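Local coordinates for protein acetyl-CoA acetyltransferase A (Ascaris suum, PDB 6BJA) that probably catalyses the thiolytic cleavage of acetoacetyl-CoA or the reverse condensation of two acetyl-CoA molecules, and binds coenzyme A, at residues 23-33 with 121-129; 282-290 with 301-310. One frame throughout, in Å; residues are numbered along the deposited sequence.

Interaction 1 of 2, residues 23-33 with 121-129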
ATOM      1  N   SER A  23      10.809 -17.696 -16.427  1.00 18.22           N
ATOM      2  CA  SER A  23      11.455 -16.962 -15.354  1.00 19.38           C
ATOM      3  C   SER A  23      10.519 -15.956 -14.682  1.00 18.73           C
ATOM      4  O   SER A  23       9.462 -15.592 -15.189  1.00 18.28           O
ATOM      5  CB  SER A  23      12.683 -16.236 -15.879  1.00 23.71           C
ATOM      6  OG  SER A  23      13.593 -17.187 -16.398  1.00 21.47           O
ATOM      7  N   PHE A  24      10.927 -15.509 -13.508  1.00 18.71           N
ATOM      8  CA  PHE A  24      10.177 -14.512 -12.763  1.00 19.16           C
ATOM      9  C   PHE A  24      10.042 -13.191 -13.508  1.00 19.74           C
ATOM     10  O   PHE A  24      11.046 -12.637 -13.979  1.00 20.80           O
ATOM     11  CB  PHE A  24      10.897 -14.327 -11.438  1.00 18.82           C
ATOM     12  CG  PHE A  24      10.246 -13.384 -10.477  1.00 17.49           C
ATOM     13  CD1 PHE A  24       8.946 -13.592 -10.024  1.00 17.76           C
ATOM     14  CD2 PHE A  24      10.968 -12.331  -9.949  1.00 24.40           C
ATOM     15  CE1 PHE A  24       8.373 -12.734  -9.090  1.00 21.15           C
ATOM     16  CE2 PHE A  24      10.406 -11.471  -9.011  1.00 27.96           C
ATOM     17  CZ  PHE A  24       9.111 -11.676  -8.584  1.00 22.92           C
ATOM     18  N   ARG A  25       8.805 -12.694 -13.603  1.00 19.04           N
ATOM     19  CA  ARG A  25       8.494 -11.435 -14.276  1.00 19.72           C
ATOM     20  C   ARG A  25       8.992 -11.458 -15.715  1.00 23.08           C
ATOM     21  O   ARG A  25       9.542 -10.476 -16.208  1.00 24.90           O
ATOM     22  CB  ARG A  25       9.106 -10.244 -13.533  1.00 21.44           C
ATOM     23  CG  ARG A  25       8.741 -10.133 -12.049  1.00 24.75           C
ATOM     24  CD  ARG A  25       7.271  -9.870 -11.837  1.00 21.21           C
ATOM     25  NE  ARG A  25       6.803  -8.671 -12.524  1.00 24.83           N
ATOM     26  CZ  ARG A  25       5.527  -8.329 -12.677  1.00 22.02           C
ATOM     27  NH1 ARG A  25       4.551  -9.075 -12.161  1.00 23.00           N
ATOM     28  NH2 ARG A  25       5.220  -7.226 -13.353  1.00 26.68           N
ATOM     29  N   SER A  26       8.774 -12.584 -16.381  1.00 19.21           N
ATOM     30  CA  SER A  26       9.209 -12.777 -17.761  1.00 19.28           C
ATOM     31  C   SER A  26       8.017 -13.022 -18.680  1.00 21.23           C
ATOM     32  O   SER A  26       6.963 -12.401 -18.530  1.00 21.23           O
ATOM     33  CB  SER A  26      10.207 -13.940 -17.810  1.00 21.38           C
ATOM     34  OG  SER A  26      10.844 -14.024 -19.081  1.00 21.80           O
ATOM     35  N   THR A  27       8.195 -13.929 -19.633  1.00 20.73           N
ATOM     36  CA  THR A  27       7.276 -14.112 -20.731  1.00 20.00           C
ATOM     37  C   THR A  27       5.839 -14.440 -20.335  1.00 20.88           C
ATOM     38  O   THR A  27       4.904 -14.044 -21.029  1.00 21.68           O
ATOM     39  CB  THR A  27       7.821 -15.219 -21.637  1.00 18.89           C
ATOM     40  OG1 THR A  27       9.175 -14.889 -22.014  1.00 23.11           O
ATOM     41  CG2 THR A  27       6.960 -15.396 -22.882  1.00 24.05           C
ATOM     42  N   LEU A  28       5.654 -15.118 -19.207  1.00 19.22           N
ATOM     43  CA  LEU A  28       4.317 -15.506 -18.785  1.00 18.61           C
ATOM     44  C   LEU A  28       3.701 -14.553 -17.762  1.00 20.76           C
ATOM     45  O   LEU A  28       2.662 -14.864 -17.208  1.00 17.61           O
ATOM     46  CB  LEU A  28       4.327 -16.923 -18.199  1.00 18.47           C
ATOM     47  CG  LEU A  28       4.769 -18.037 -19.146  1.00 19.64           C
ATOM     48  CD1 LEU A  28       4.712 -19.359 -18.415  1.00 18.30           C
ATOM     49  CD2 LEU A  28       3.907 -18.073 -20.408  1.00 20.26           C
ATOM     50  N   THR A  29       4.306 -13.397 -17.524  1.00 18.74           N
ATOM     51  CA  THR A  29       3.770 -12.473 -16.513  1.00 19.02           C
ATOM     52  C   THR A  29       2.303 -12.131 -16.731  1.00 21.58           C
ATOM     53  O   THR A  29       1.539 -12.020 -15.782  1.00 20.92           O
ATOM     54  CB  THR A  29       4.570 -11.163 -16.482  1.00 23.73           C
ATOM     55  OG1 THR A  29       5.927 -11.438 -16.147  1.00 23.98           O
ATOM     56  CG2 THR A  29       4.027 -10.209 -15.435  1.00 25.05           C
ATOM     57  N   SER A  30       1.888 -11.984 -17.988  1.00 20.08           N
ATOM     58  CA  SER A  30       0.523 -11.567 -18.263  1.00 21.04           C
ATOM     59  C   SER A  30      -0.502 -12.687 -18.091  1.00 23.58           C
ATOM     60  O   SER A  30      -1.721 -12.449 -18.179  1.00 26.44           O
ATOM     61  CB  SER A  30       0.440 -11.006 -19.676  1.00 23.78           C
ATOM     62  OG  SER A  30       0.627 -12.030 -20.626  1.00 25.99           O
ATOM     63  N   LEU A  31      -0.021 -13.899 -17.824  1.00 20.96           N
ATOM     64  CA  LEU A  31      -0.898 -15.040 -17.607  1.00 19.98           C
ATOM     65  C   LEU A  31      -0.950 -15.431 -16.142  1.00 17.13           C
ATOM     66  O   LEU A  31       0.069 -15.509 -15.461  1.00 20.51           O
ATOM     67  CB  LEU A  31      -0.433 -16.231 -18.439  1.00 20.10           C
ATOM     68  CG  LEU A  31      -0.459 -16.002 -19.961  1.00 21.83           C
ATOM     69  CD1 LEU A  31      -0.100 -17.269 -20.627  1.00 26.06           C
ATOM     70  CD2 LEU A  31      -1.823 -15.521 -20.450  1.00 28.05           C
ATOM     71  N   SER A  32      -2.165 -15.645 -15.652  1.00 17.60           N
ATOM     72  CA  SER A  32      -2.397 -16.018 -14.267  1.00 16.48           C
ATOM     73  C   SER A  32      -2.195 -17.508 -14.080  1.00 16.69           C
ATOM     74  O   SER A  32      -2.132 -18.263 -15.054  1.00 16.44           O
ATOM     75  CB  SER A  32      -3.823 -15.644 -13.866  1.00 19.38           C
ATOM     76  OG  SER A  32      -4.721 -16.505 -14.542  1.00 22.09           O
ATOM     77  N   ALA A  33      -2.114 -17.941 -12.825  1.00 17.57           N
ATOM     78  CA  ALA A  33      -2.098 -19.363 -12.538  1.00 14.96           C
ATOM     79  C   ALA A  33      -3.342 -20.070 -13.098  1.00 15.49           C
ATOM     80  O   ALA A  33      -3.273 -21.230 -13.500  1.00 16.99           O
ATOM     81  CB  ALA A  33      -1.987 -19.602 -11.040  1.00 15.62           C
ATOM     82  N   GLY A 121      -0.997 -28.954 -11.184  1.00 14.85           N
ATOM     83  CA  GLY A 121      -0.477 -27.875 -10.377  1.00 17.07           C
ATOM     84  C   GLY A 121      -0.218 -26.694 -11.281  1.00 15.48           C
ATOM     85  O   GLY A 121       0.105 -26.862 -12.457  1.00 14.88           O
ATOM     86  N   SER A 122      -0.366 -25.502 -10.716  1.00 14.21           N
ATOM     87  CA  SER A 122      -0.129 -24.259 -11.425  1.00 14.42           C
ATOM     88  C   SER A 122       0.349 -23.202 -10.463  1.00 17.61           C
ATOM     89  O   SER A 122      -0.196 -23.052  -9.370  1.00 18.04           O
ATOM     90  CB  SER A 122      -1.389 -23.751 -12.114  1.00 15.83           C
ATOM     91  OG  SER A 122      -1.063 -22.652 -12.963  1.00 17.22           O
ATOM     92  N   GLU A 123       1.360 -22.452 -10.873  1.00 15.26           N
ATOM     93  CA  GLU A 123       1.866 -21.391 -10.034  1.00 15.05           C
ATOM     94  C   GLU A 123       2.348 -20.248 -10.886  1.00 14.94           C
ATOM     95  O   GLU A 123       3.110 -20.450 -11.840  1.00 16.81           O
ATOM     96  CB  GLU A 123       3.002 -21.893  -9.136  1.00 15.88           C
ATOM     97  CG  GLU A 123       3.263 -20.984  -7.944  1.00 15.82           C
ATOM     98  CD  GLU A 123       2.260 -21.205  -6.809  1.00 15.93           C
ATOM     99  OE1 GLU A 123       2.142 -22.369  -6.361  1.00 15.77           O
ATOM    100  OE2 GLU A 123       1.625 -20.224  -6.350  1.00 17.68           O
ATOM    101  N   SER A 124       1.879 -19.046 -10.560  1.00 15.52           N
ATOM    102  CA  SER A 124       2.385 -17.831 -11.175  1.00 14.87           C
ATOM    103  C   SER A 124       3.037 -17.004 -10.088  1.00 16.12           C
ATOM    104  O   SER A 124       2.393 -16.159  -9.452  1.00 16.56           O
ATOM    105  CB  SER A 124       1.280 -17.034 -11.840  1.00 16.53           C
ATOM    106  OG  SER A 124       1.799 -15.862 -12.448  1.00 17.27           O
ATOM    107  N   MET A 125       4.318 -17.236  -9.874  1.00 16.31           N
ATOM    108  CA  MET A 125       4.999 -16.511  -8.830  1.00 16.79           C
ATOM    109  C   MET A 125       5.193 -15.050  -9.239  1.00 17.83           C
ATOM    110  O   MET A 125       5.267 -14.160  -8.387  1.00 17.29           O
ATOM    111  CB  MET A 125       6.303 -17.217  -8.487  1.00 16.43           C
ATOM    112  CG  MET A 125       6.049 -18.638  -8.013  1.00 15.15           C
ATOM    113  SD  MET A 125       7.485 -19.639  -7.552  1.00 16.79           S
ATOM    114  CE  MET A 125       7.904 -19.002  -5.905  1.00 16.51           C
ATOM    115  N   SER A 126       5.184 -14.793 -10.548  1.00 16.90           N
ATOM    116  CA  SER A 126       5.228 -13.432 -11.061  1.00 17.33           C
ATOM    117  C   SER A 126       4.096 -12.555 -10.559  1.00 19.97           C
ATOM    118  O   SER A 126       4.234 -11.341 -10.506  1.00 20.42           O
ATOM    119  CB  SER A 126       5.172 -13.443 -12.582  1.00 19.24           C
ATOM    120  OG  SER A 126       6.354 -14.010 -13.133  1.00 19.81           O
ATOM    121  N   ASN A 127       2.952 -13.165 -10.265  1.00 17.42           N
ATOM    122  CA  ASN A 127       1.774 -12.402  -9.883  1.00 17.90           C
ATOM    123  C   ASN A 127       1.421 -12.485  -8.401  1.00 17.96           C
ATOM    124  O   ASN A 127       0.363 -12.002  -7.982  1.00 18.66           O
ATOM    125  CB  ASN A 127       0.601 -12.861 -10.729  1.00 17.78           C
ATOM    126  CG  ASN A 127       0.697 -12.320 -12.121  1.00 20.87           C
ATOM    127  OD1 ASN A 127       0.582 -11.114 -12.320  1.00 25.28           O
ATOM    128  ND2 ASN A 127       0.940 -13.191 -13.090  1.00 20.22           N
ATOM    129  N   ALA A 128       2.306 -13.055  -7.594  1.00 16.49           N
ATOM    130  CA  ALA A 128       2.119 -13.044  -6.146  1.00 18.57           C
ATOM    131  C   ALA A 128       2.208 -11.604  -5.644  1.00 17.98           C
ATOM    132  O   ALA A 128       3.161 -10.887  -5.966  1.00 20.14           O
ATOM    133  CB  ALA A 128       3.165 -13.906  -5.494  1.00 18.39           C
ATOM    134  N   PRO A 129       1.228 -11.158  -4.846  1.00 18.05           N
ATOM    135  CA  PRO A 129       1.197  -9.748  -4.465  1.00 17.77           C
ATOM    136  C   PRO A 129       1.937  -9.431  -3.183  1.00 18.06           C
ATOM    137  O   PRO A 129       2.581 -10.302  -2.608  1.00 18.50           O
ATOM    138  CB  PRO A 129      -0.293  -9.492  -4.280  1.00 18.03           C
ATOM    139  CG  PRO A 129      -0.771 -10.792  -3.650  1.00 18.49           C
ATOM    140  CD  PRO A 129       0.012 -11.866  -4.409  1.00 19.75           C
TER
HETATM  141  O   HOH W   1       1.937  -8.646 -12.970  1.00 35.50           O
HETATM  142  O   HOH W   2       2.578 -16.467 -14.859  1.00 19.53           O
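Arg25 and Ser126 lead a polar contact in the N-terminal thiolase domain. The loop 23-33, between strand 11-23 and helix 33-48, wraps round the end of strand 116-124 and the 3-10 turn 125-127 after it. Arg25 grips Ser126 twice. Its backbone N donates to Ser126 OG at 2.8 Å, and its NH1 donates to Ser126 O at 2.8 Å. Ser126 O lies almost in the guanidinium plane, while NH1 is tilted 35° from the plane of the carbonyl. Bends at chi2 and chi3 fold the arginine back: its CG sits over the centre of its neighbour Phe24's ring, and Thr29 CG2 lies against one guanidinium face. The Phe24 ring turns its edge to Met125 O, with CE1 at 3.5 Å. Ser126 OG also bonds to Asp258 of strand 257-267.

Asn127 holds the middle of the loop. With CG anti to the carbonyl carbon (chi1 -75°), the amide reaches the loop, where ND2 donates to Thr29 O at 3.0 Å in a nearly straight bond (168°). ND2 also donates to Ser124 OG within its own segment, so the amide's rotation is fixed. At its other end, water 1 joins OD1 to Arg25 NH1. Water 2 joins Ser124 OG to Leu31 O.

At the helix start, Ser122 OG donates to Ala33 O at 2.7 Å, in the carbonyl plane and on a lone pair. Ser124 CB comes within 3.6 Å of Ala33 N. Ser32 is the N-cap here, its OG bonded to Asp35 N.

Side chains thus satisfy backbone atoms on both sides: Arg25 N, Thr29 O and Ala33 O on one, Ser126 O on the other. The Phe24 side chain lies about 5 Å from a bound coenzyme A (nearest atoms), consistent with a loop fixed in shape near the ligand.

Interaction 2 of 2, residues 282-290 with 301-310; sequences VLSYAEAGV and LAVKQLLSQS
Helix 298-310 packs across one face of strand 280-289 in the C-terminal thiolase domain, as part of the helix-on-sheet layering of the thiolase fold. The two short segments run roughly antiparallel, at 144°, and their axes approach to 6.8 Å. Ala286 CB rests on the helix backbone, 3.4 Å from Ala302 O, and also meets Leu306 CB. Ala288 CB touches Ala302 CB at 3.8 Å and Leu301 CB at 4.0 Å. Leu306 has CG anti to its backbone N (chi1 -176°), which carries CD1 up to the strand backbone, 3.6 Å from Tyr285 CA. At the far end, the Val290 and Leu301 side chains run alongside in opposite directions, CG1 to CD2 3.8 Å.

The polar part lies toward the helix C-terminus. Gln309 NE2 donates to Ser284 OG and to Tyr285 O, each at 2.8 Å. The carbonyl oxygen of Tyr285 lies in the amide plane, but NE2 stands well above the carbonyl plane. Gln305 NE2 donates to Gln309 OE1 in an almost straight bond (176°), so both ends of the Gln309 amide are used. Ser310 OG donates to Leu306 O and meets Ser284 CB. Leu283 and Ser284 pair together with Leu393 of strand 388-396, a classic beta bulge. On the strand's other face, Glu287 OE1 is hydrogen-bonded to Tyr113 OH of the second subunit.

An alanine-lined apolar seam therefore brings helix and strand close, and one oriented amide ties them at one end.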
ATOM      1  N   VAL A 282       0.118 -46.003 -11.975  1.00 20.69           N
ATOM      2  CA  VAL A 282       0.568 -45.608 -10.648  1.00 20.52           C
ATOM      3  C   VAL A 282       0.527 -46.840  -9.744  1.00 23.09           C
ATOM      4  O   VAL A 282      -0.540 -47.389  -9.504  1.00 23.05           O
ATOM      5  CB  VAL A 282      -0.291 -44.490 -10.046  1.00 20.45           C
ATOM      6  CG1 VAL A 282       0.168 -44.192  -8.615  1.00 21.98           C
ATOM      7  CG2 VAL A 282      -0.228 -43.243 -10.899  1.00 21.93           C
ATOM      8  N   LEU A 283       1.691 -47.279  -9.265  1.00 21.76           N
ATOM      9  CA  LEU A 283       1.772 -48.517  -8.493  1.00 22.91           C
ATOM     10  C   LEU A 283       1.584 -48.295  -7.003  1.00 23.86           C
ATOM     11  O   LEU A 283       0.973 -49.123  -6.318  1.00 24.87           O
ATOM     12  CB  LEU A 283       3.108 -49.193  -8.720  1.00 22.01           C
ATOM     13  CG  LEU A 283       3.373 -49.685 -10.134  1.00 25.71           C
ATOM     14  CD1 LEU A 283       4.698 -50.407 -10.158  1.00 26.80           C
ATOM     15  CD2 LEU A 283       2.244 -50.575 -10.630  1.00 26.50           C
ATOM     16  N   SER A 284       2.119 -47.186  -6.511  1.00 21.57           N
ATOM     17  CA  SER A 284       2.140 -46.923  -5.083  1.00 23.05           C
ATOM     18  C   SER A 284       2.559 -45.494  -4.812  1.00 20.77           C
ATOM     19  O   SER A 284       3.126 -44.823  -5.690  1.00 20.60           O
ATOM     20  CB  SER A 284       3.100 -47.890  -4.381  1.00 24.33           C
ATOM     21  OG  SER A 284       2.941 -47.842  -2.972  1.00 29.19           O
ATOM     22  N   TYR A 285       2.302 -45.034  -3.592  1.00 21.66           N
ATOM     23  CA  TYR A 285       2.792 -43.740  -3.151  1.00 19.60           C
ATOM     24  C   TYR A 285       3.113 -43.814  -1.657  1.00 23.53           C
ATOM     25  O   TYR A 285       2.648 -44.714  -0.955  1.00 22.53           O
ATOM     26  CB  TYR A 285       1.769 -42.640  -3.439  1.00 19.55           C
ATOM     27  CG  TYR A 285       0.488 -42.806  -2.702  1.00 20.45           C
ATOM     28  CD1 TYR A 285       0.393 -42.335  -1.411  1.00 24.47           C
ATOM     29  CD2 TYR A 285      -0.610 -43.426  -3.271  1.00 25.39           C
ATOM     30  CE1 TYR A 285      -0.719 -42.461  -0.704  1.00 26.96           C
ATOM     31  CE2 TYR A 285      -1.785 -43.563  -2.534  1.00 30.05           C
ATOM     32  CZ  TYR A 285      -1.804 -43.069  -1.242  1.00 27.59           C
ATOM     33  OH  TYR A 285      -2.903 -43.144  -0.415  1.00 35.65           O
ATOM     34  N   ALA A 286       3.909 -42.865  -1.190  1.00 19.85           N
ATOM     35  CA  ALA A 286       4.281 -42.798   0.211  1.00 22.35           C
ATOM     36  C   ALA A 286       4.496 -41.352   0.597  1.00 20.52           C
ATOM     37  O   ALA A 286       4.808 -40.501  -0.251  1.00 20.34           O
ATOM     38  CB  ALA A 286       5.524 -43.607   0.466  1.00 22.46           C
ATOM     39  N   GLU A 287       4.347 -41.078   1.893  1.00 21.20           N
ATOM     40  CA  GLU A 287       4.517 -39.744   2.420  1.00 21.39           C
ATOM     41  C   GLU A 287       5.310 -39.860   3.709  1.00 24.93           C
ATOM     42  O   GLU A 287       5.107 -40.802   4.467  1.00 30.00           O
ATOM     43  CB  GLU A 287       3.166 -39.085   2.681  1.00 24.01           C
ATOM     44  CG  GLU A 287       2.263 -39.003   1.439  1.00 24.19           C
ATOM     45  CD  GLU A 287       0.835 -38.568   1.756  1.00 29.76           C
ATOM     46  OE1 GLU A 287       0.143 -39.284   2.507  1.00 30.50           O
ATOM     47  OE2 GLU A 287       0.393 -37.530   1.229  1.00 33.37           O
ATOM     48  N   ALA A 288       6.214 -38.919   3.927  1.00 19.19           N
ATOM     49  CA  ALA A 288       7.044 -38.897   5.122  1.00 21.35           C
ATOM     50  C   ALA A 288       7.086 -37.511   5.729  1.00 19.72           C
ATOM     51  O   ALA A 288       6.808 -36.505   5.066  1.00 19.55           O
ATOM     52  CB  ALA A 288       8.444 -39.356   4.791  1.00 22.08           C
ATOM     53  N   GLY A 289       7.408 -37.452   7.011  1.00 18.29           N
ATOM     54  CA  GLY A 289       7.588 -36.174   7.653  1.00 17.78           C
ATOM     55  C   GLY A 289       8.684 -36.194   8.703  1.00 19.38           C
ATOM     56  O   GLY A 289       8.844 -37.173   9.435  1.00 22.39           O
ATOM     57  N   VAL A 290       9.398 -35.078   8.779  1.00 17.47           N
ATOM     58  CA  VAL A 290      10.484 -34.880   9.734  1.00 17.59           C
ATOM     59  C   VAL A 290      10.413 -33.468  10.324  1.00 17.34           C
ATOM     60  O   VAL A 290       9.479 -32.707  10.051  1.00 18.79           O
ATOM     61  CB  VAL A 290      11.853 -35.099   9.051  1.00 20.81           C
ATOM     62  CG1 VAL A 290      11.960 -36.506   8.483  1.00 23.77           C
ATOM     63  CG2 VAL A 290      12.039 -34.094   7.961  1.00 22.21           C
ATOM     64  N   LEU A 301      13.355 -40.655   3.014  1.00 19.14           N
ATOM     65  CA  LEU A 301      12.530 -41.372   3.982  1.00 19.88           C
ATOM     66  C   LEU A 301      11.238 -41.858   3.333  1.00 21.95           C
ATOM     67  O   LEU A 301      10.822 -43.000   3.525  1.00 22.23           O
ATOM     68  CB  LEU A 301      12.227 -40.484   5.192  1.00 20.85           C
ATOM     69  CG  LEU A 301      11.685 -41.197   6.420  1.00 35.35           C
ATOM     70  CD1 LEU A 301      12.695 -42.224   6.950  1.00 39.48           C
ATOM     71  CD2 LEU A 301      11.366 -40.150   7.490  1.00 32.22           C
ATOM     72  N   ALA A 302      10.630 -41.008   2.514  1.00 20.01           N
ATOM     73  CA  ALA A 302       9.420 -41.406   1.819  1.00 19.77           C
ATOM     74  C   ALA A 302       9.708 -42.554   0.859  1.00 20.52           C
ATOM     75  O   ALA A 302       8.918 -43.488   0.740  1.00 21.15           O
ATOM     76  CB  ALA A 302       8.826 -40.223   1.081  1.00 19.21           C
ATOM     77  N   VAL A 303      10.844 -42.484   0.169  1.00 18.56           N
ATOM     78  CA  VAL A 303      11.209 -43.523  -0.793  1.00 18.36           C
ATOM     79  C   VAL A 303      11.495 -44.860  -0.092  1.00 20.76           C
ATOM     80  O   VAL A 303      11.106 -45.910  -0.593  1.00 22.42           O
ATOM     81  CB  VAL A 303      12.423 -43.087  -1.628  1.00 18.58           C
ATOM     82  CG1 VAL A 303      13.034 -44.274  -2.398  1.00 20.35           C
ATOM     83  CG2 VAL A 303      12.017 -41.975  -2.562  1.00 20.19           C
ATOM     84  N   LYS A 304      12.144 -44.826   1.067  1.00 24.57           N
ATOM     85  CA  LYS A 304      12.402 -46.069   1.798  1.00 23.82           C
ATOM     86  C   LYS A 304      11.079 -46.779   2.103  1.00 24.09           C
ATOM     87  O   LYS A 304      10.953 -47.984   1.899  1.00 27.87           O
ATOM     88  CB  LYS A 304      13.193 -45.788   3.080  1.00 25.71           C
ATOM     89  CG  LYS A 304      14.633 -45.462   2.788  1.00 31.49           C
ATOM     90  CD  LYS A 304      15.406 -45.066   4.038  1.00 32.61           C
ATOM     91  CE  LYS A 304      16.778 -44.580   3.661  1.00 40.35           C
ATOM     92  NZ  LYS A 304      17.478 -45.609   2.842  1.00 44.82           N
ATOM     93  N   GLN A 305      10.076 -46.007   2.510  1.00 24.39           N
ATOM     94  CA  GLN A 305       8.743 -46.533   2.783  1.00 24.16           C
ATOM     95  C   GLN A 305       8.101 -47.057   1.506  1.00 26.94           C
ATOM     96  O   GLN A 305       7.567 -48.156   1.467  1.00 26.39           O
ATOM     97  CB  GLN A 305       7.870 -45.449   3.411  1.00 25.32           C
ATOM     98  CG  GLN A 305       6.449 -45.879   3.741  1.00 35.57           C
ATOM     99  CD  GLN A 305       6.396 -47.099   4.640  1.00 38.39           C
ATOM    100  OE1 GLN A 305       7.115 -47.183   5.639  1.00 35.93           O
ATOM    101  NE2 GLN A 305       5.548 -48.057   4.284  1.00 34.81           N
ATOM    102  N   LEU A 306       8.195 -46.262   0.448  1.00 26.03           N
ATOM    103  CA  LEU A 306       7.638 -46.628  -0.850  1.00 23.70           C
ATOM    104  C   LEU A 306       8.166 -47.974  -1.350  1.00 23.46           C
ATOM    105  O   LEU A 306       7.407 -48.837  -1.785  1.00 26.72           O
ATOM    106  CB  LEU A 306       7.963 -45.530  -1.861  1.00 21.39           C
ATOM    107  CG  LEU A 306       7.402 -45.649  -3.278  1.00 22.01           C
ATOM    108  CD1 LEU A 306       5.897 -45.471  -3.278  1.00 24.45           C
ATOM    109  CD2 LEU A 306       8.049 -44.622  -4.192  1.00 23.05           C
ATOM    110  N   LEU A 307       9.481 -48.148  -1.279  1.00 23.59           N
ATOM    111  CA  LEU A 307      10.129 -49.349  -1.795  1.00 25.87           C
ATOM    112  C   LEU A 307       9.831 -50.548  -0.893  1.00 28.45           C
ATOM    113  O   LEU A 307       9.564 -51.639  -1.385  1.00 30.54           O
ATOM    114  CB  LEU A 307      11.633 -49.125  -1.918  1.00 26.13           C
ATOM    115  CG  LEU A 307      12.110 -48.092  -2.942  1.00 25.11           C
ATOM    116  CD1 LEU A 307      13.627 -47.975  -2.882  1.00 26.00           C
ATOM    117  CD2 LEU A 307      11.685 -48.473  -4.343  1.00 29.21           C
ATOM    118  N   SER A 308       9.866 -50.330   0.418  1.00 29.75           N
ATOM    119  CA  SER A 308       9.552 -51.383   1.385  1.00 34.33           C
ATOM    120  C   SER A 308       8.168 -51.981   1.148  1.00 30.08           C
ATOM    121  O   SER A 308       8.024 -53.192   1.012  1.00 35.97           O
ATOM    122  CB  SER A 308       9.630 -50.846   2.814  1.00 31.69           C
ATOM    123  OG  SER A 308       9.298 -51.870   3.734  1.00 41.68           O
ATOM    124  N   GLN A 309       7.155 -51.125   1.074  1.00 30.15           N
ATOM    125  CA  GLN A 309       5.779 -51.588   0.925  1.00 31.85           C
ATOM    126  C   GLN A 309       5.516 -52.201  -0.442  1.00 33.42           C
ATOM    127  O   GLN A 309       4.520 -52.906  -0.633  1.00 37.15           O
ATOM    128  CB  GLN A 309       4.804 -50.430   1.185  1.00 29.44           C
ATOM    129  CG  GLN A 309       4.804 -49.322   0.140  1.00 30.24           C
ATOM    130  CD  GLN A 309       4.124 -48.037   0.620  1.00 31.20           C
ATOM    131  OE1 GLN A 309       3.988 -47.796   1.823  1.00 33.61           O
ATOM    132  NE2 GLN A 309       3.698 -47.203  -0.323  1.00 29.00           N
ATOM    133  N   SER A 310       6.404 -51.927  -1.395  1.00 35.05           N
ATOM    134  CA  SER A 310       6.251 -52.396  -2.767  1.00 32.38           C
ATOM    135  C   SER A 310       7.095 -53.640  -3.053  1.00 34.69           C
ATOM    136  O   SER A 310       7.024 -54.207  -4.140  1.00 35.38           O
ATOM    137  CB  SER A 310       6.627 -51.268  -3.738  1.00 32.54           C
ATOM    138  OG  SER A 310       5.702 -50.192  -3.624  1.00 34.75           O
TER

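How the interactions relate
Interaction 1 lies in the N-terminal thiolase domain and interaction 2 in the C-terminal one. They are on opposite sides of the chain's centre, with their own centres 32 Å apart. Their nearest atoms are about 14 Å apart, so they do not touch. The same mixed sheet links them, through strands 116-124 and 280-289. Both also reach the second subunit. Each approaches a predicted active-site residue: the side chain of Met125 in interaction 1 is about 6 Å from that of His355, and that of Val290 in interaction 2 about 8 Å from that of Cys383. Near coenzyme A, interaction 1 contributes Phe24.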